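PDB 1WYD: hypothetical aspartyl-tRNA synthetase from Sulfolobus tokodaii, which probably attaches L-aspartate, activated by ATP as Asp-AMP, to both tRNA(Asp) and tRNA(Asn), acting as a homodimeric class II aminoacyl-tRNA synthetase. Local coordinates for residues F232-D237 and L340-D345; F329-K334 and S355-N360. All blocks are in the same frame, centred on the assembly; numbering follows the deposited sequence.

Contact 1 (F232-D237 and L340-D345)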
ATOM      1  N   PHE B 232      10.898   4.284 -20.771  1.00 44.17           N
ATOM      2  CA  PHE B 232      12.009   3.819 -21.627  1.00 46.01           C
ATOM      3  C   PHE B 232      12.210   2.330 -21.485  1.00 46.59           C
ATOM      4  O   PHE B 232      13.302   1.851 -21.215  1.00 48.28           O
ATOM      5  CB  PHE B 232      13.312   4.611 -21.382  1.00 45.60           C
ATOM      6  CG  PHE B 232      13.125   6.099 -21.493  1.00 45.49           C
ATOM      7  CD1 PHE B 232      13.002   6.886 -20.351  1.00 45.24           C
ATOM      8  CD2 PHE B 232      13.016   6.704 -22.735  1.00 43.62           C
ATOM      9  CE1 PHE B 232      12.799   8.271 -20.455  1.00 46.05           C
ATOM     10  CE2 PHE B 232      12.818   8.083 -22.844  1.00 45.23           C
ATOM     11  CZ  PHE B 232      12.711   8.873 -21.706  1.00 43.50           C
ATOM     12  N   ALA B 233      11.126   1.604 -21.693  1.00 46.47           N
ATOM     13  CA  ALA B 233      11.094   0.186 -21.469  1.00 45.93           C
ATOM     14  C   ALA B 233       9.972  -0.259 -22.348  1.00 46.21           C
ATOM     15  O   ALA B 233       8.987   0.501 -22.524  1.00 46.90           O
ATOM     16  CB  ALA B 233      10.771  -0.107 -20.008  1.00 45.53           C
ATOM     17  N   ASP B 234      10.103  -1.462 -22.920  1.00 45.29           N
ATOM     18  CA  ASP B 234       8.979  -2.102 -23.583  1.00 44.35           C
ATOM     19  C   ASP B 234       8.625  -3.339 -22.814  1.00 43.74           C
ATOM     20  O   ASP B 234       9.152  -3.538 -21.715  1.00 42.97           O
ATOM     21  CB  ASP B 234       9.272  -2.428 -25.032  1.00 45.04           C
ATOM     22  CG  ASP B 234      10.395  -3.471 -25.206  1.00 45.76           C
ATOM     23  OD1 ASP B 234      10.757  -4.193 -24.247  1.00 44.35           O
ATOM     24  OD2 ASP B 234      10.968  -3.613 -26.312  1.00 48.98           O
ATOM     25  N   TYR B 235       7.776  -4.183 -23.400  1.00 43.97           N
ATOM     26  CA  TYR B 235       7.250  -5.326 -22.678  1.00 45.44           C
ATOM     27  C   TYR B 235       8.273  -6.406 -22.369  1.00 46.18           C
ATOM     28  O   TYR B 235       8.154  -7.090 -21.352  1.00 47.19           O
ATOM     29  CB  TYR B 235       5.995  -5.891 -23.347  1.00 45.62           C
ATOM     30  CG  TYR B 235       6.200  -6.714 -24.607  1.00 47.25           C
ATOM     31  CD1 TYR B 235       5.360  -7.784 -24.880  1.00 46.96           C
ATOM     32  CD2 TYR B 235       7.215  -6.409 -25.540  1.00 48.86           C
ATOM     33  CE1 TYR B 235       5.501  -8.534 -26.036  1.00 48.38           C
ATOM     34  CE2 TYR B 235       7.381  -7.147 -26.695  1.00 47.39           C
ATOM     35  CZ  TYR B 235       6.509  -8.219 -26.938  1.00 49.38           C
ATOM     36  OH  TYR B 235       6.627  -8.975 -28.071  1.00 48.33           O
ATOM     37  N   ASN B 236       9.304  -6.550 -23.198  1.00 46.77           N
ATOM     38  CA  ASN B 236      10.359  -7.491 -22.860  1.00 46.74           C
ATOM     39  C   ASN B 236      11.114  -7.035 -21.619  1.00 47.27           C
ATOM     40  O   ASN B 236      11.443  -7.846 -20.752  1.00 47.65           O
ATOM     41  CB  ASN B 236      11.272  -7.765 -24.063  1.00 47.33           C
ATOM     42  CG  ASN B 236      10.519  -8.414 -25.263  1.00 47.19           C
ATOM     43  OD1 ASN B 236      10.611  -7.946 -26.391  1.00 48.10           O
ATOM     44  ND2 ASN B 236       9.808  -9.491 -25.013  1.00 48.35           N
ATOM     45  N   ASP B 237      11.340  -5.727 -21.486  1.00 48.34           N
ATOM     46  CA  ASP B 237      12.048  -5.201 -20.304  1.00 48.80           C
ATOM     47  C   ASP B 237      11.341  -5.471 -18.980  1.00 48.77           C
ATOM     48  O   ASP B 237      11.973  -5.880 -17.992  1.00 48.19           O
ATOM     49  CB  ASP B 237      12.265  -3.699 -20.415  1.00 49.26           C
ATOM     50  CG  ASP B 237      13.208  -3.333 -21.512  1.00 51.79           C
ATOM     51  OD1 ASP B 237      12.856  -2.423 -22.309  1.00 51.16           O
ATOM     52  OD2 ASP B 237      14.319  -3.917 -21.654  1.00 55.76           O
ATOM     53  N   LEU B 340      -1.041  -8.300 -34.313  1.00 62.11           N
ATOM     54  CA  LEU B 340      -0.535  -8.733 -33.013  1.00 60.46           C
ATOM     55  C   LEU B 340      -0.200  -7.537 -32.098  1.00 59.77           C
ATOM     56  O   LEU B 340      -0.146  -6.387 -32.542  1.00 59.73           O
ATOM     57  CB  LEU B 340       0.708  -9.622 -33.194  1.00 60.32           C
ATOM     58  CG  LEU B 340       0.571 -11.002 -33.853  1.00 59.82           C
ATOM     59  CD1 LEU B 340       1.889 -11.762 -33.813  1.00 58.17           C
ATOM     60  CD2 LEU B 340      -0.569 -11.847 -33.235  1.00 59.01           C
ATOM     61  N   SER B 341       0.041  -7.795 -30.818  1.00 58.42           N
ATOM     62  CA  SER B 341       0.324  -6.702 -29.895  1.00 56.77           C
ATOM     63  C   SER B 341       1.473  -7.023 -28.985  1.00 55.24           C
ATOM     64  O   SER B 341       1.763  -8.182 -28.724  1.00 55.36           O
ATOM     65  CB  SER B 341      -0.919  -6.364 -29.087  1.00 56.67           C
ATOM     66  OG  SER B 341      -1.271  -7.456 -28.270  1.00 58.45           O
ATOM     67  N   GLU B 342       2.140  -5.991 -28.511  1.00 53.98           N
ATOM     68  CA  GLU B 342       3.260  -6.177 -27.615  1.00 53.13           C
ATOM     69  C   GLU B 342       2.749  -6.367 -26.175  1.00 52.11           C
ATOM     70  O   GLU B 342       2.947  -5.531 -25.312  1.00 51.34           O
ATOM     71  CB  GLU B 342       4.259  -5.022 -27.741  1.00 53.42           C
ATOM     72  CG  GLU B 342       5.172  -5.105 -28.965  1.00 53.71           C
ATOM     73  CD  GLU B 342       6.324  -4.084 -28.977  1.00 54.92           C
ATOM     74  OE1 GLU B 342       6.813  -3.639 -27.897  1.00 55.59           O
ATOM     75  OE2 GLU B 342       6.753  -3.720 -30.090  1.00 55.43           O
ATOM     76  N   SER B 343       2.117  -7.508 -25.929  1.00 51.42           N
ATOM     77  CA  SER B 343       1.494  -7.777 -24.648  1.00 50.89           C
ATOM     78  C   SER B 343       1.867  -9.129 -24.139  1.00 49.86           C
ATOM     79  O   SER B 343       2.373  -9.952 -24.887  1.00 49.74           O
ATOM     80  CB  SER B 343      -0.010  -7.734 -24.795  1.00 50.96           C
ATOM     81  OG  SER B 343      -0.408  -8.589 -25.855  1.00 53.42           O
ATOM     82  N   PHE B 344       1.617  -9.348 -22.844  1.00 49.19           N
ATOM     83  CA  PHE B 344       1.822 -10.653 -22.222  1.00 47.09           C
ATOM     84  C   PHE B 344       0.827 -10.921 -21.114  1.00 47.29           C
ATOM     85  O   PHE B 344       0.392 -10.009 -20.440  1.00 47.41           O
ATOM     86  CB  PHE B 344       3.246 -10.772 -21.687  1.00 46.71           C
ATOM     87  CG  PHE B 344       3.528  -9.943 -20.457  1.00 43.49           C
ATOM     88  CD1 PHE B 344       3.911  -8.616 -20.571  1.00 42.59           C
ATOM     89  CD2 PHE B 344       3.430 -10.501 -19.191  1.00 41.67           C
ATOM     90  CE1 PHE B 344       4.173  -7.840 -19.452  1.00 42.40           C
ATOM     91  CE2 PHE B 344       3.700  -9.742 -18.057  1.00 43.05           C
ATOM     92  CZ  PHE B 344       4.073  -8.399 -18.194  1.00 44.03           C
ATOM     93  N   ASP B 345       0.472 -12.184 -20.931  1.00 47.23           N
ATOM     94  CA  ASP B 345      -0.072 -12.650 -19.656  1.00 46.66           C
ATOM     95  C   ASP B 345       0.960 -13.558 -19.004  1.00 46.43           C
ATOM     96  O   ASP B 345       1.659 -14.293 -19.707  1.00 46.10           O
ATOM     97  CB  ASP B 345      -1.376 -13.415 -19.861  1.00 46.30           C
ATOM     98  CG  ASP B 345      -2.481 -12.533 -20.419  1.00 46.60           C
ATOM     99  OD1 ASP B 345      -2.201 -11.378 -20.753  1.00 47.45           O
ATOM    100  OD2 ASP B 345      -3.646 -12.908 -20.602  1.00 46.16           O
TER

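Contact 2 (F329-K334 and S355-N360)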
ATOM      1  N   PHE B 329      -6.809  -0.151 -26.120  1.00 48.26           N
ATOM      2  CA  PHE B 329      -6.329   0.849 -27.072  1.00 48.02           C
ATOM      3  C   PHE B 329      -4.963   1.399 -26.664  1.00 47.31           C
ATOM      4  O   PHE B 329      -4.259   1.994 -27.478  1.00 47.88           O
ATOM      5  CB  PHE B 329      -7.329   2.011 -27.143  1.00 47.94           C
ATOM      6  CG  PHE B 329      -7.313   2.906 -25.914  1.00 49.83           C
ATOM      7  CD1 PHE B 329      -6.596   4.107 -25.915  1.00 50.92           C
ATOM      8  CD2 PHE B 329      -8.020   2.559 -24.765  1.00 50.75           C
ATOM      9  CE1 PHE B 329      -6.570   4.947 -24.773  1.00 50.36           C
ATOM     10  CE2 PHE B 329      -8.005   3.397 -23.618  1.00 53.06           C
ATOM     11  CZ  PHE B 329      -7.278   4.594 -23.629  1.00 50.57           C
ATOM     12  N   TYR B 330      -4.614   1.269 -25.390  1.00 46.37           N
ATOM     13  CA  TYR B 330      -3.390   1.888 -24.896  1.00 45.68           C
ATOM     14  C   TYR B 330      -2.172   0.979 -25.116  1.00 46.25           C
ATOM     15  O   TYR B 330      -1.050   1.371 -24.806  1.00 45.59           O
ATOM     16  CB  TYR B 330      -3.507   2.377 -23.412  1.00 44.74           C
ATOM     17  CG  TYR B 330      -4.034   1.351 -22.420  1.00 42.11           C
ATOM     18  CD1 TYR B 330      -3.239   0.324 -21.979  1.00 41.32           C
ATOM     19  CD2 TYR B 330      -5.333   1.438 -21.916  1.00 41.17           C
ATOM     20  CE1 TYR B 330      -3.701  -0.618 -21.076  1.00 41.46           C
ATOM     21  CE2 TYR B 330      -5.816   0.498 -20.998  1.00 41.37           C
ATOM     22  CZ  TYR B 330      -4.983  -0.532 -20.593  1.00 42.80           C
ATOM     23  OH  TYR B 330      -5.428  -1.479 -19.703  1.00 45.36           O
ATOM     24  N   THR B 331      -2.406  -0.217 -25.666  1.00 47.50           N
ATOM     25  CA  THR B 331      -1.355  -1.222 -25.902  1.00 48.39           C
ATOM     26  C   THR B 331      -0.712  -1.087 -27.303  1.00 49.47           C
ATOM     27  O   THR B 331      -1.395  -1.062 -28.299  1.00 48.54           O
ATOM     28  CB  THR B 331      -1.950  -2.643 -25.603  1.00 48.41           C
ATOM     29  OG1 THR B 331      -1.570  -3.042 -24.277  1.00 48.06           O
ATOM     30  CG2 THR B 331      -1.359  -3.742 -26.463  1.00 46.99           C
ATOM     31  N   LYS B 332       0.613  -0.958 -27.355  1.00 52.47           N
ATOM     32  CA  LYS B 332       1.345  -0.827 -28.632  1.00 54.81           C
ATOM     33  C   LYS B 332       1.191  -2.090 -29.489  1.00 55.96           C
ATOM     34  O   LYS B 332       1.225  -3.202 -28.969  1.00 55.80           O
ATOM     35  CB  LYS B 332       2.821  -0.518 -28.387  1.00 55.07           C
ATOM     36  CG  LYS B 332       3.648  -0.356 -29.651  1.00 57.00           C
ATOM     37  CD  LYS B 332       4.735   0.715 -29.513  1.00 59.54           C
ATOM     38  CE  LYS B 332       5.831   0.516 -30.588  1.00 61.15           C
ATOM     39  NZ  LYS B 332       7.168   1.002 -30.120  1.00 60.50           N
ATOM     40  N   SER B 333       0.948  -1.904 -30.787  1.00 57.93           N
ATOM     41  CA  SER B 333       0.814  -3.025 -31.724  1.00 59.59           C
ATOM     42  C   SER B 333       2.204  -3.415 -32.184  1.00 60.73           C
ATOM     43  O   SER B 333       3.151  -2.663 -31.992  1.00 60.61           O
ATOM     44  CB  SER B 333      -0.007  -2.602 -32.931  1.00 59.45           C
ATOM     45  OG  SER B 333      -1.338  -2.290 -32.555  1.00 60.96           O
ATOM     46  N   LYS B 334       2.342  -4.593 -32.774  1.00 62.77           N
ATOM     47  CA  LYS B 334       3.652  -4.998 -33.278  1.00 64.29           C
ATOM     48  C   LYS B 334       3.889  -4.286 -34.607  1.00 65.36           C
ATOM     49  O   LYS B 334       2.956  -4.114 -35.401  1.00 65.76           O
ATOM     50  CB  LYS B 334       3.770  -6.526 -33.405  1.00 64.20           C
ATOM     51  CG  LYS B 334       3.791  -7.252 -32.070  1.00 63.73           C
ATOM     52  CD  LYS B 334       4.313  -8.663 -32.182  1.00 64.43           C
ATOM     53  CE  LYS B 334       5.758  -8.744 -31.654  1.00 65.39           C
ATOM     54  NZ  LYS B 334       6.408 -10.033 -31.978  1.00 62.73           N
ATOM     55  N   SER B 355      -0.973  -9.343 -16.017  1.00 43.90           N
ATOM     56  CA  SER B 355      -1.003  -8.884 -17.405  1.00 45.31           C
ATOM     57  C   SER B 355      -0.216  -7.576 -17.589  1.00 45.08           C
ATOM     58  O   SER B 355      -0.222  -6.722 -16.705  1.00 45.83           O
ATOM     59  CB  SER B 355      -2.442  -8.745 -17.905  1.00 46.01           C
ATOM     60  OG  SER B 355      -3.162  -7.790 -17.106  1.00 49.39           O
ATOM     61  N   GLY B 356       0.500  -7.440 -18.706  1.00 45.07           N
ATOM     62  CA  GLY B 356       1.099  -6.169 -19.070  1.00 45.33           C
ATOM     63  C   GLY B 356       1.387  -5.957 -20.558  1.00 46.09           C
ATOM     64  O   GLY B 356       1.051  -6.802 -21.402  1.00 46.00           O
ATOM     65  N   SER B 357       2.028  -4.827 -20.892  1.00 46.27           N
ATOM     66  CA  SER B 357       2.359  -4.525 -22.293  1.00 46.36           C
ATOM     67  C   SER B 357       3.277  -3.331 -22.507  1.00 46.53           C
ATOM     68  O   SER B 357       3.678  -2.653 -21.577  1.00 46.33           O
ATOM     69  CB  SER B 357       1.087  -4.263 -23.090  1.00 46.75           C
ATOM     70  OG  SER B 357       0.538  -2.997 -22.732  1.00 46.21           O
ATOM     71  N   THR B 358       3.602  -3.095 -23.770  1.00 46.79           N
ATOM     72  CA  THR B 358       4.240  -1.879 -24.179  1.00 46.60           C
ATOM     73  C   THR B 358       3.074  -0.990 -24.522  1.00 46.20           C
ATOM     74  O   THR B 358       2.112  -1.442 -25.129  1.00 46.36           O
ATOM     75  CB  THR B 358       5.070  -2.114 -25.441  1.00 46.27           C
ATOM     76  OG1 THR B 358       5.951  -3.221 -25.230  1.00 50.06           O
ATOM     77  CG2 THR B 358       5.999  -0.918 -25.683  1.00 43.64           C
ATOM     78  N   ARG B 359       3.164   0.281 -24.163  1.00 45.91           N
ATOM     79  CA  ARG B 359       2.013   1.156 -24.360  1.00 45.95           C
ATOM     80  C   ARG B 359       2.232   2.031 -25.583  1.00 45.98           C
ATOM     81  O   ARG B 359       3.352   2.170 -26.069  1.00 45.40           O
ATOM     82  CB  ARG B 359       1.780   2.022 -23.131  1.00 44.93           C
ATOM     83  CG  ARG B 359       2.122   1.334 -21.819  1.00 46.11           C
ATOM     84  CD  ARG B 359       1.270   0.115 -21.472  1.00 45.12           C
ATOM     85  NE  ARG B 359       1.284  -0.101 -20.034  1.00 45.73           N
ATOM     86  CZ  ARG B 359       0.730  -1.130 -19.407  1.00 47.17           C
ATOM     87  NH1 ARG B 359       0.117  -2.082 -20.090  1.00 48.10           N
ATOM     88  NH2 ARG B 359       0.809  -1.217 -18.081  1.00 46.82           N
ATOM     89  N   ASN B 360       1.160   2.633 -26.074  1.00 46.25           N
ATOM     90  CA  ASN B 360       1.288   3.720 -27.025  1.00 46.89           C
ATOM     91  C   ASN B 360       1.762   5.001 -26.340  1.00 47.37           C
ATOM     92  O   ASN B 360       1.666   5.111 -25.135  1.00 46.93           O
ATOM     93  CB  ASN B 360      -0.029   3.914 -27.773  1.00 46.67           C
ATOM     94  CG  ASN B 360      -0.381   2.722 -28.643  1.00 45.66           C
ATOM     95  OD1 ASN B 360      -1.562   2.332 -28.735  1.00 43.50           O
ATOM     96  ND2 ASN B 360       0.639   2.115 -29.273  1.00 42.32           N
TER

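Contact 1 (F232-D237 and L340-D345)
OD1 of Asp234, whose CB lies 4.0 Å from OE1 of Glu342, takes two backbone amides: Asp237 N at 3.2 Å, nearly in line with the C-O bond, and Asn236 N more weakly. In return, Asp234 N donates to Asp237 OD1 at 3.0 Å. This reciprocal pair is a capping box, and it starts helix 235-256 beside the loop leading into strand 343-348. Tyr235, in the first turn, lays its ring across Glu342: CB of Glu342 sits 3.8 Å from the ring centroid and only 5° off its normal, a CH-pi contact. The tyrosine has CG between its backbone N and carbonyl carbon (chi1 76°), which brings Tyr235 CD1 to 3.2 Å from Glu342 C. Its OH is held by Asp321. Glu342 itself is the centre of an inverse gamma turn, and its carboxylate lies 28° from the plane of the tyrosine ring. At the root of the side chain, CB of Tyr235 meets the edge of the Phe344 ring at CD1, 4.4 Å away. Two like charges come close here, Asp234 OD2 and Glu342 OE1 at 4.4 Å; the helix N-terminus and the Thr358 hydroxyl bonded to Glu342 OE1 probably ease their repulsion.

Contact 2 (F329-K334 and S355-N360)
The ring of Tyr330 presents its edge to Arg359, with CE1 4.2 Å from NH1 and the guanidinium set obliquely to it, while CB of Tyr330 lies over the centre of one face of the Phe329 ring. Phe329 also meets Phe383 edge-to-face. The loop 329-334 that carries both rings makes a single antiparallel bridge to segment 355-360, where an interior strand, 351-358, runs out of the class II synthetase catalytic sheet. Thr331 and Arg359 are its non-hydrogen-bonded pair, their CA atoms 4.4 Å apart, and the two flanking bonds close it. Asn360 N donates to Tyr330 O at 2.8 Å from above the carbonyl plane, and Lys332 N donates to Thr358 O at 2.7 Å. A CA-H...O contact from Arg359 CA to Tyr330 O adds to the first of these. Lys332 packs its CB 4.0 Å from CB of Thr358 while its chain passes the side chain of Asn360. The bridge lies beside the predicted L-aspartate site: Tyr330 OH hydrogen-bonds to Glu167, and Arg359, like Glu167 a predicted ligand of the amino acid, forms a salt bridge from NH2 to Glu229. The hydroxyl of Ser357 joins both segments, being hydrogen-bonded to Thr331 and also to the arginine. Its OG lies 2.6 Å from Thr331 OG1 and accepts from Arg359 NH1 at 2.8 Å, tilted 21° from the guanidinium plane.

In the fold
Along the chain the four segments alternate, 232-237, 329-334, 340-345 and 355-360, so the two contacts interlock, with centres about 7 Å apart. Strands 343-348 and 351-358 are consecutive antiparallel neighbours in the mixed catalytic sheet; each brings one segment of a contact. Contact 1 sets the start of helix 235-256 against the entry to the first strand, and contact 2 ties a loop to the exit of the second. They meet at Thr358 OG1, which lies 2.8 Å from Tyr235 N, probably hydrogen-bonded. The pair thus joins helix, loop and sheet at one end of the strands, close to Ser355 and Arg359, predicted to bind L-aspartate.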